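Local coordinates for protein beta-gamma-crystallin (Geodia cydonium, PDB 4IAU) that binds calcium through a beta/gamma-crystallin domain with Greek key strands, although its biological role is unknown, at residues A[113-125]-A[136-149]. Numbering follows the deposited sequence.
With CA (calcium ion), chain B.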
ATOM      1  N   VAL A 113      -0.403 -12.061  -5.105  1.00  7.34           N
ATOM      2  CA  VAL A 113       0.355 -10.882  -4.687  1.00  6.61           C
ATOM      3  C   VAL A 113       1.122 -10.311  -5.870  1.00  6.43           C
ATOM      4  O   VAL A 113       1.844 -11.042  -6.547  1.00  7.36           O
ATOM      5  CB  VAL A 113       1.354 -11.219  -3.567  1.00  7.17           C
ATOM      6  CG1 VAL A 113       2.224 -10.012  -3.231  1.00  7.49           C
ATOM      7  CG2 VAL A 113       0.617 -11.714  -2.327  1.00  8.28           C
ATOM      8  N   SER A 114       1.033  -8.996  -6.070  1.00  6.11           N
ATOM      9  CA  SER A 114       1.775  -8.320  -7.103  1.00  6.48           C
ATOM     10  C   SER A 114       2.609  -7.107  -6.677  1.00  6.56           C
ATOM     11  O   SER A 114       3.353  -6.609  -7.510  1.00  8.31           O
ATOM     12  CB  SER A 114       0.856  -7.904  -8.264  1.00  7.33           C
ATOM     13  OG  SER A 114       0.188  -9.034  -8.810  1.00  8.04           O
ATOM     14  N   SER A 115       2.532  -6.646  -5.439  1.00  5.91           N
ATOM     15  CA  SER A 115       3.412  -5.587  -4.970  1.00  5.57           C
ATOM     16  C   SER A 115       3.437  -5.609  -3.446  1.00  5.50           C
ATOM     17  O   SER A 115       2.635  -6.295  -2.790  1.00  5.64           O
ATOM     18  CB  SER A 115       3.023  -4.202  -5.507  1.00  5.91           C
ATOM     19  OG  SER A 115       1.721  -3.813  -5.072  0.86  4.50           O
ATOM     20  N   ALA A 116       4.386  -4.844  -2.862  1.00  5.50           N
ATOM     21  CA  ALA A 116       4.534  -4.838  -1.415  1.00  5.58           C
ATOM     22  C   ALA A 116       5.258  -3.580  -0.961  1.00  5.69           C
ATOM     23  O   ALA A 116       6.119  -3.064  -1.668  1.00  6.22           O
ATOM     24  CB  ALA A 116       5.322  -6.029  -0.896  1.00  6.84           C
ATOM     25  N   LEU A 117       4.932  -3.153   0.258  1.00  5.92           N
ATOM     26  CA  LEU A 117       5.670  -2.147   0.976  1.00  5.98           C
ATOM     27  C   LEU A 117       6.216  -2.778   2.245  1.00  6.19           C
ATOM     28  O   LEU A 117       5.440  -3.225   3.079  1.00  7.08           O
ATOM     29  CB  LEU A 117       4.793  -0.933   1.332  1.00  6.66           C
ATOM     30  CG  LEU A 117       4.328  -0.150   0.119  1.00  7.45           C
ATOM     31  CD1 LEU A 117       3.263   0.883   0.522  1.00  9.10           C
ATOM     32  CD2 LEU A 117       5.494   0.550  -0.564  1.00  8.71           C
ATOM     33  N   ILE A 118       7.550  -2.796   2.390  1.00  6.53           N
ATOM     34  CA  ILE A 118       8.163  -3.327   3.601  1.00  6.63           C
ATOM     35  C   ILE A 118       8.686  -2.136   4.384  1.00  7.07           C
ATOM     36  O   ILE A 118       9.628  -1.457   3.953  1.00  7.88           O
ATOM     37  CB  ILE A 118       9.269  -4.353   3.334  1.00  6.86           C
ATOM     38  CG1 ILE A 118       8.747  -5.502   2.470  1.00  7.22           C
ATOM     39  CG2 ILE A 118       9.806  -4.847   4.660  1.00  7.56           C
ATOM     40  CD1 ILE A 118       9.732  -6.615   2.185  1.00  8.51           C
ATOM     41  N   SER A 119       8.085  -1.875   5.545  1.00  7.80           N
ATOM     42  CA  SER A 119       8.530  -0.774   6.387  1.00  8.77           C
ATOM     43  C   SER A 119       9.556  -1.217   7.421  1.00  9.15           C
ATOM     44  O   SER A 119      10.455  -0.449   7.770  1.00 12.28           O
ATOM     45  CB  SER A 119       7.354  -0.086   7.084  0.55  8.78           C
ATOM     46  OG  SER A 119       7.803   0.981   7.927  0.55 11.17           O
ATOM     47  N   GLN A 120       9.434  -2.417   7.954  1.00  8.84           N
ATOM     48  CA  GLN A 120      10.292  -2.865   9.028  1.00  9.62           C
ATOM     49  C   GLN A 120      10.528  -4.351   8.861  1.00  9.04           C
ATOM     50  O   GLN A 120       9.633  -5.081   8.457  1.00  9.36           O
ATOM     51  CB  GLN A 120       9.629  -2.624  10.391  1.00 11.24           C
ATOM     52  CG  GLN A 120      10.557  -2.606  11.567  1.00 14.18           C
ATOM     53  CD  GLN A 120       9.764  -2.432  12.853  1.00 16.00           C
ATOM     54  OE1 GLN A 120       9.803  -1.344  13.499  1.00 23.45           O
ATOM     55  NE2 GLN A 120       8.845  -3.226  13.337  1.00 21.02           N
ATOM     56  N   GLY A 121      11.737  -4.787   9.241  1.00  9.73           N
ATOM     57  CA  GLY A 121      12.085  -6.181   9.288  1.00  9.98           C
ATOM     58  C   GLY A 121      12.815  -6.683   8.042  1.00  7.94           C
ATOM     59  O   GLY A 121      12.726  -6.152   6.975  1.00  8.88           O
ATOM     60  N   GLN A 122      13.503  -7.820   8.284  1.00  8.91           N
ATOM     61  CA  GLN A 122      14.072  -8.611   7.231  1.00  8.43           C
ATOM     62  C   GLN A 122      13.191  -9.852   7.063  1.00  8.52           C
ATOM     63  O   GLN A 122      12.814 -10.459   8.046  1.00 10.13           O
ATOM     64  CB  GLN A 122      15.498  -9.051   7.528  1.00 10.56           C
ATOM     65  CG  GLN A 122      16.433  -7.856   7.688  1.00 12.02           C
ATOM     66  CD  GLN A 122      16.742  -7.190   6.365  1.00 12.33           C
ATOM     67  OE1 GLN A 122      16.838  -7.794   5.297  1.00 16.45           O
ATOM     68  NE2 GLN A 122      16.812  -5.868   6.431  1.00 16.65           N
ATOM     69  N   TRP A 123      12.913 -10.210   5.799  1.00  8.17           N
ATOM     70  CA  TRP A 123      11.924 -11.250   5.522  1.00  7.60           C
ATOM     71  C   TRP A 123      12.464 -12.208   4.472  1.00  8.00           C
ATOM     72  O   TRP A 123      13.223 -11.813   3.588  1.00  9.89           O
ATOM     73  CB  TRP A 123      10.644 -10.593   4.992  1.00  7.93           C
ATOM     74  CG  TRP A 123      10.011  -9.580   5.893  1.00  7.74           C
ATOM     75  CD1 TRP A 123      10.432  -8.283   6.110  1.00  7.93           C
ATOM     76  CD2 TRP A 123       8.862  -9.780   6.714  1.00  7.27           C
ATOM     77  NE1 TRP A 123       9.606  -7.677   7.011  1.00  7.99           N
ATOM     78  CE2 TRP A 123       8.616  -8.561   7.384  1.00  7.32           C
ATOM     79  CE3 TRP A 123       8.012 -10.859   6.922  1.00  7.73           C
ATOM     80  CZ2 TRP A 123       7.551  -8.387   8.253  1.00  8.25           C
ATOM     81  CZ3 TRP A 123       6.933 -10.678   7.776  1.00  8.52           C
ATOM     82  CH2 TRP A 123       6.704  -9.448   8.427  1.00  8.57           C
ATOM     83  N   ARG A 124      11.981 -13.434   4.539  1.00  7.23           N
ATOM     84  CA  ARG A 124      12.225 -14.428   3.492  1.00  7.56           C
ATOM     85  C   ARG A 124      10.890 -14.735   2.830  1.00  6.66           C
ATOM     86  O   ARG A 124       9.881 -14.974   3.473  1.00  7.79           O
ATOM     87  CB  ARG A 124      12.819 -15.731   4.075  1.00  9.23           C
ATOM     88  CG  ARG A 124      14.200 -15.546   4.610  1.00 13.97           C
ATOM     89  CD  ARG A 124      14.944 -16.857   4.721  1.00 17.83           C
ATOM     90  NE  ARG A 124      15.472 -17.025   3.335  1.00 23.78           N
ATOM     91  CZ  ARG A 124      16.576 -16.502   2.810  1.00 25.50           C
ATOM     92  NH1 ARG A 124      17.423 -15.727   3.505  1.00 33.37           N
ATOM     93  NH2 ARG A 124      16.836 -16.776   1.533  1.00 25.31           N
ATOM     94  N   LEU A 125      10.909 -14.685   1.497  1.00  6.88           N
ATOM     95  CA  LEU A 125       9.726 -14.779   0.663  1.00  6.55           C
ATOM     96  C   LEU A 125       9.752 -16.112  -0.095  1.00  6.88           C
ATOM     97  O   LEU A 125      10.745 -16.411  -0.778  1.00  8.13           O
ATOM     98  CB  LEU A 125       9.696 -13.645  -0.356  1.00  7.19           C
ATOM     99  CG  LEU A 125       9.266 -12.280   0.242  1.00  8.22           C
ATOM    100  CD1 LEU A 125      10.238 -11.711   1.239  1.00  9.55           C
ATOM    101  CD2 LEU A 125       9.044 -11.313  -0.906  1.00 10.19           C
ATOM    102  N   THR A 136      13.768 -15.804  -1.207  1.00  9.05           N
ATOM    103  CA  THR A 136      14.525 -14.608  -1.383  1.00  9.17           C
ATOM    104  C   THR A 136      14.399 -13.738  -0.133  1.00  8.51           C
ATOM    105  O   THR A 136      13.378 -13.731   0.510  1.00 10.07           O
ATOM    106  CB  THR A 136      14.162 -13.749  -2.608  0.73 10.53           C
ATOM    107  OG1 THR A 136      12.742 -13.491  -2.580  0.73 11.50           O
ATOM    108  CG2 THR A 136      14.459 -14.378  -3.922  0.73 12.99           C
ATOM    109  N   ARG A 137      15.441 -12.979   0.193  1.00  8.78           N
ATOM    110  CA  ARG A 137      15.438 -12.079   1.315  1.00  9.21           C
ATOM    111  C   ARG A 137      15.116 -10.668   0.866  1.00  7.92           C
ATOM    112  O   ARG A 137      15.690 -10.172  -0.095  1.00  8.70           O
ATOM    113  CB  ARG A 137      16.770 -12.060   2.078  1.00 12.25           C
ATOM    114  CG  ARG A 137      16.693 -11.124   3.280  1.00 17.20           C
ATOM    115  CD  ARG A 137      17.952 -10.789   3.998  1.00 23.07           C
ATOM    116  NE  ARG A 137      18.323 -11.828   4.899  1.00 29.23           N
ATOM    117  CZ  ARG A 137      18.935 -12.980   4.630  1.00 35.26           C
ATOM    118  NH1 ARG A 137      19.224 -13.209   3.355  1.00 47.32           N
ATOM    119  NH2 ARG A 137      19.246 -13.866   5.582  1.00 42.92           N
ATOM    120  N   ARG A 138      14.220 -10.026   1.590  1.00  7.77           N
ATOM    121  CA  ARG A 138      13.922  -8.606   1.372  1.00  7.90           C
ATOM    122  C   ARG A 138      13.765  -7.904   2.706  1.00  8.06           C
ATOM    123  O   ARG A 138      13.124  -8.407   3.637  1.00  9.05           O
ATOM    124  CB  ARG A 138      12.683  -8.398   0.511  1.00  8.12           C
ATOM    125  CG  ARG A 138      12.799  -8.822  -0.936  1.00  8.49           C
ATOM    126  CD  ARG A 138      13.765  -7.941  -1.724  1.00  9.05           C
ATOM    127  NE  ARG A 138      13.827  -8.276  -3.134  1.00  9.38           N
ATOM    128  CZ  ARG A 138      14.567  -9.239  -3.681  1.00  9.35           C
ATOM    129  NH1 ARG A 138      15.311  -9.991  -2.920  1.00 10.23           N
ATOM    130  NH2 ARG A 138      14.517  -9.380  -5.000  1.00 11.49           N
ATOM    131  N   GLY A 139      14.329  -6.697   2.763  1.00  8.40           N
ATOM    132  CA  GLY A 139      14.157  -5.788   3.885  1.00  8.64           C
ATOM    133  C   GLY A 139      13.349  -4.584   3.467  1.00  7.30           C
ATOM    134  O   GLY A 139      12.656  -4.566   2.437  1.00  7.83           O
ATOM    135  N   PRO A 140      13.388  -3.543   4.276  1.00  7.69           N
ATOM    136  CA  PRO A 140      12.589  -2.349   4.010  1.00  8.16           C
ATOM    137  C   PRO A 140      12.785  -1.823   2.609  1.00  7.50           C
ATOM    138  O   PRO A 140      13.905  -1.741   2.093  1.00  8.88           O
ATOM    139  CB  PRO A 140      13.072  -1.377   5.082  1.00  9.09           C
ATOM    140  CG  PRO A 140      13.455  -2.247   6.236  1.00 10.31           C
ATOM    141  CD  PRO A 140      14.089  -3.468   5.576  1.00  8.38           C
ATOM    142  N   GLY A 141      11.693  -1.434   1.977  1.00  8.07           N
ATOM    143  CA  GLY A 141      11.731  -0.927   0.640  1.00  8.04           C
ATOM    144  C   GLY A 141      10.331  -0.833   0.041  1.00  6.93           C
ATOM    145  O   GLY A 141       9.317  -1.226   0.615  1.00  7.98           O
ATOM    146  N   VAL A 142      10.356  -0.298  -1.176  1.00  7.06           N
ATOM    147  CA  VAL A 142       9.151  -0.072  -2.005  1.00  7.35           C
ATOM    148  C   VAL A 142       9.247  -1.005  -3.200  1.00  7.12           C
ATOM    149  O   VAL A 142      10.207  -0.923  -3.981  1.00  9.58           O
ATOM    150  CB  VAL A 142       9.102   1.396  -2.434  1.00  8.82           C
ATOM    151  CG1 VAL A 142       7.962   1.648  -3.367  1.00 10.62           C
ATOM    152  CG2 VAL A 142       9.022   2.299  -1.208  1.00  9.93           C
ATOM    153  N   TYR A 143       8.291  -1.910  -3.353  1.00  6.58           N
ATOM    154  CA  TYR A 143       8.363  -2.978  -4.349  1.00  6.28           C
ATOM    155  C   TYR A 143       7.098  -2.925  -5.219  1.00  6.06           C
ATOM    156  O   TYR A 143       6.069  -3.487  -4.872  1.00  6.35           O
ATOM    157  CB  TYR A 143       8.548  -4.328  -3.665  1.00  6.65           C
ATOM    158  CG  TYR A 143       9.736  -4.366  -2.763  1.00  6.37           C
ATOM    159  CD1 TYR A 143      11.029  -4.580  -3.244  1.00  7.57           C
ATOM    160  CD2 TYR A 143       9.604  -4.175  -1.388  1.00  6.68           C
ATOM    161  CE1 TYR A 143      12.107  -4.604  -2.430  1.00  7.91           C
ATOM    162  CE2 TYR A 143      10.680  -4.208  -0.569  1.00  7.07           C
ATOM    163  CZ  TYR A 143      11.939  -4.409  -1.058  1.00  7.57           C
ATOM    164  OH  TYR A 143      13.058  -4.465  -0.252  1.00  9.08           O
ATOM    165  N   VAL A 144       7.156  -2.194  -6.343  1.00  6.18           N
ATOM    166  CA  VAL A 144       5.973  -1.893  -7.096  1.00  6.05           C
ATOM    167  C   VAL A 144       5.462  -3.052  -7.960  1.00  6.26           C
ATOM    168  O   VAL A 144       4.340  -2.971  -8.470  1.00  7.11           O
ATOM    169  CB  VAL A 144       6.135  -0.638  -8.001  1.00  7.22           C
ATOM    170  CG1 VAL A 144       6.432   0.594  -7.198  1.00  8.89           C
ATOM    171  CG2 VAL A 144       7.170  -0.884  -9.088  1.00  8.27           C
ATOM    172  N   ASN A 145       6.256  -4.104  -8.092  1.00  6.60           N
ATOM    173  CA  ASN A 145       5.841  -5.291  -8.827  1.00  7.83           C
ATOM    174  C   ASN A 145       6.493  -6.501  -8.156  1.00  7.40           C
ATOM    175  O   ASN A 145       7.353  -6.402  -7.293  1.00  7.77           O
ATOM    176  CB  ASN A 145       6.179  -5.146 -10.340  1.00 10.25           C
ATOM    177  CG  ASN A 145       7.665  -4.945 -10.594  1.00 13.31           C
ATOM    178  OD1 ASN A 145       8.487  -5.328  -9.854  1.00 18.53           O
ATOM    179  ND2 ASN A 145       8.032  -4.150 -11.604  1.00 23.95           N
ATOM    180  N   ALA A 146       6.064  -7.693  -8.580  1.00  8.11           N
ATOM    181  CA  ALA A 146       6.517  -8.921  -7.949  1.00  8.51           C
ATOM    182  C   ALA A 146       8.000  -9.200  -8.213  1.00  9.11           C
ATOM    183  O   ALA A 146       8.737  -9.713  -7.355  1.00  9.79           O
ATOM    184  CB  ALA A 146       5.685 -10.104  -8.423  1.00 10.94           C
ATOM    185  N   GLY A 147       8.436  -8.857  -9.426  1.00  9.91           N
ATOM    186  CA  GLY A 147       9.853  -9.116  -9.744  1.00 11.61           C
ATOM    187  C   GLY A 147      10.757  -8.389  -8.792  1.00 10.54           C
ATOM    188  O   GLY A 147      11.768  -8.955  -8.368  1.00 11.11           O
ATOM    189  N   ALA A 148      10.444  -7.168  -8.413  1.00 10.55           N
ATOM    190  CA  ALA A 148      11.244  -6.463  -7.458  1.00 10.03           C
ATOM    191  C   ALA A 148      11.411  -7.219  -6.121  1.00 10.53           C
ATOM    192  O   ALA A 148      12.444  -7.104  -5.458  1.00 10.31           O
ATOM    193  CB  ALA A 148      10.680  -5.074  -7.271  1.00 12.44           C
ATOM    194  N   LEU A 149      10.381  -7.993  -5.706  1.00 13.49           N
ATOM    195  CA  LEU A 149      10.431  -8.890  -4.517  1.00 14.43           C
ATOM    196  C   LEU A 149      11.190 -10.182  -4.716  1.00 14.94           C
ATOM    197  O   LEU A 149      11.474 -10.828  -3.708  1.00 19.12           O
ATOM    198  CB  LEU A 149       9.057  -9.322  -4.035  1.00 14.24           C
ATOM    199  CG  LEU A 149       8.168  -8.263  -3.533  1.00 14.76           C
ATOM    200  CD1 LEU A 149       6.684  -8.688  -3.392  1.00 14.82           C
ATOM    201  CD2 LEU A 149       8.645  -7.701  -2.162  1.00 12.58           C
TER
HETATM  202 CA    CA B 800      -1.988  -9.949  -8.612  1.00 10.30          CA
HETATM  203  O   HOH W   1      11.545 -16.448  -3.568  1.00 28.21           O
HETATM  204  O   HOH W   2      -4.058 -11.040  -8.812  1.00 12.91           O
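Ala-116 and Ile-118 exchange backbone hydrogen bonds with Tyr-143 and Gly-141 in one antiparallel sheet of the crystallin domain; in the other, Trp-123 and Leu-125 do so with Arg-138 and Thr-136, Trp-123 N lying 2.8 Å from Arg-138 O.

Apolar side chains meet between the sheets. Leu-125 CD2 meets Leu-149 CB at 3.7 Å, the two side chains crossing at about a right angle, and both methyls of Leu-149 reach Ala-116 CB. Ile-118 CD1 lies 3.8 Å from Tyr-143 CE2 and equally near Arg-138 CB.

Polar side chains brace segment 136-149 from within. Tyr-143 OH donates to Gly-139 O (2.7 Å), from above the carbonyl plane. Bent at chi2 (-68°), Arg-138 brings NE and NH2 side-on to Ala-148 O, while NH1 bonds Arg-137 O. A leucine in its place would probably leave Ala-148 O without both donors and the 146-149 turn less firmly tied to strand 136-138.

Arg-124 NH1 approaches Arg-137 NH1 to 3.1 Å, with guanidinium planes 82° apart; Glu-162, salt-bridged to Arg-137 NH2, probably offsets the like charges, while Arg-124 NE bonds Ser-135 OG. Ser-114 OG, hydrogen-bonded to Asn-153, binds calcium at one end. Backbone bonds thus set each pairing, and apolar packing joins the sheets.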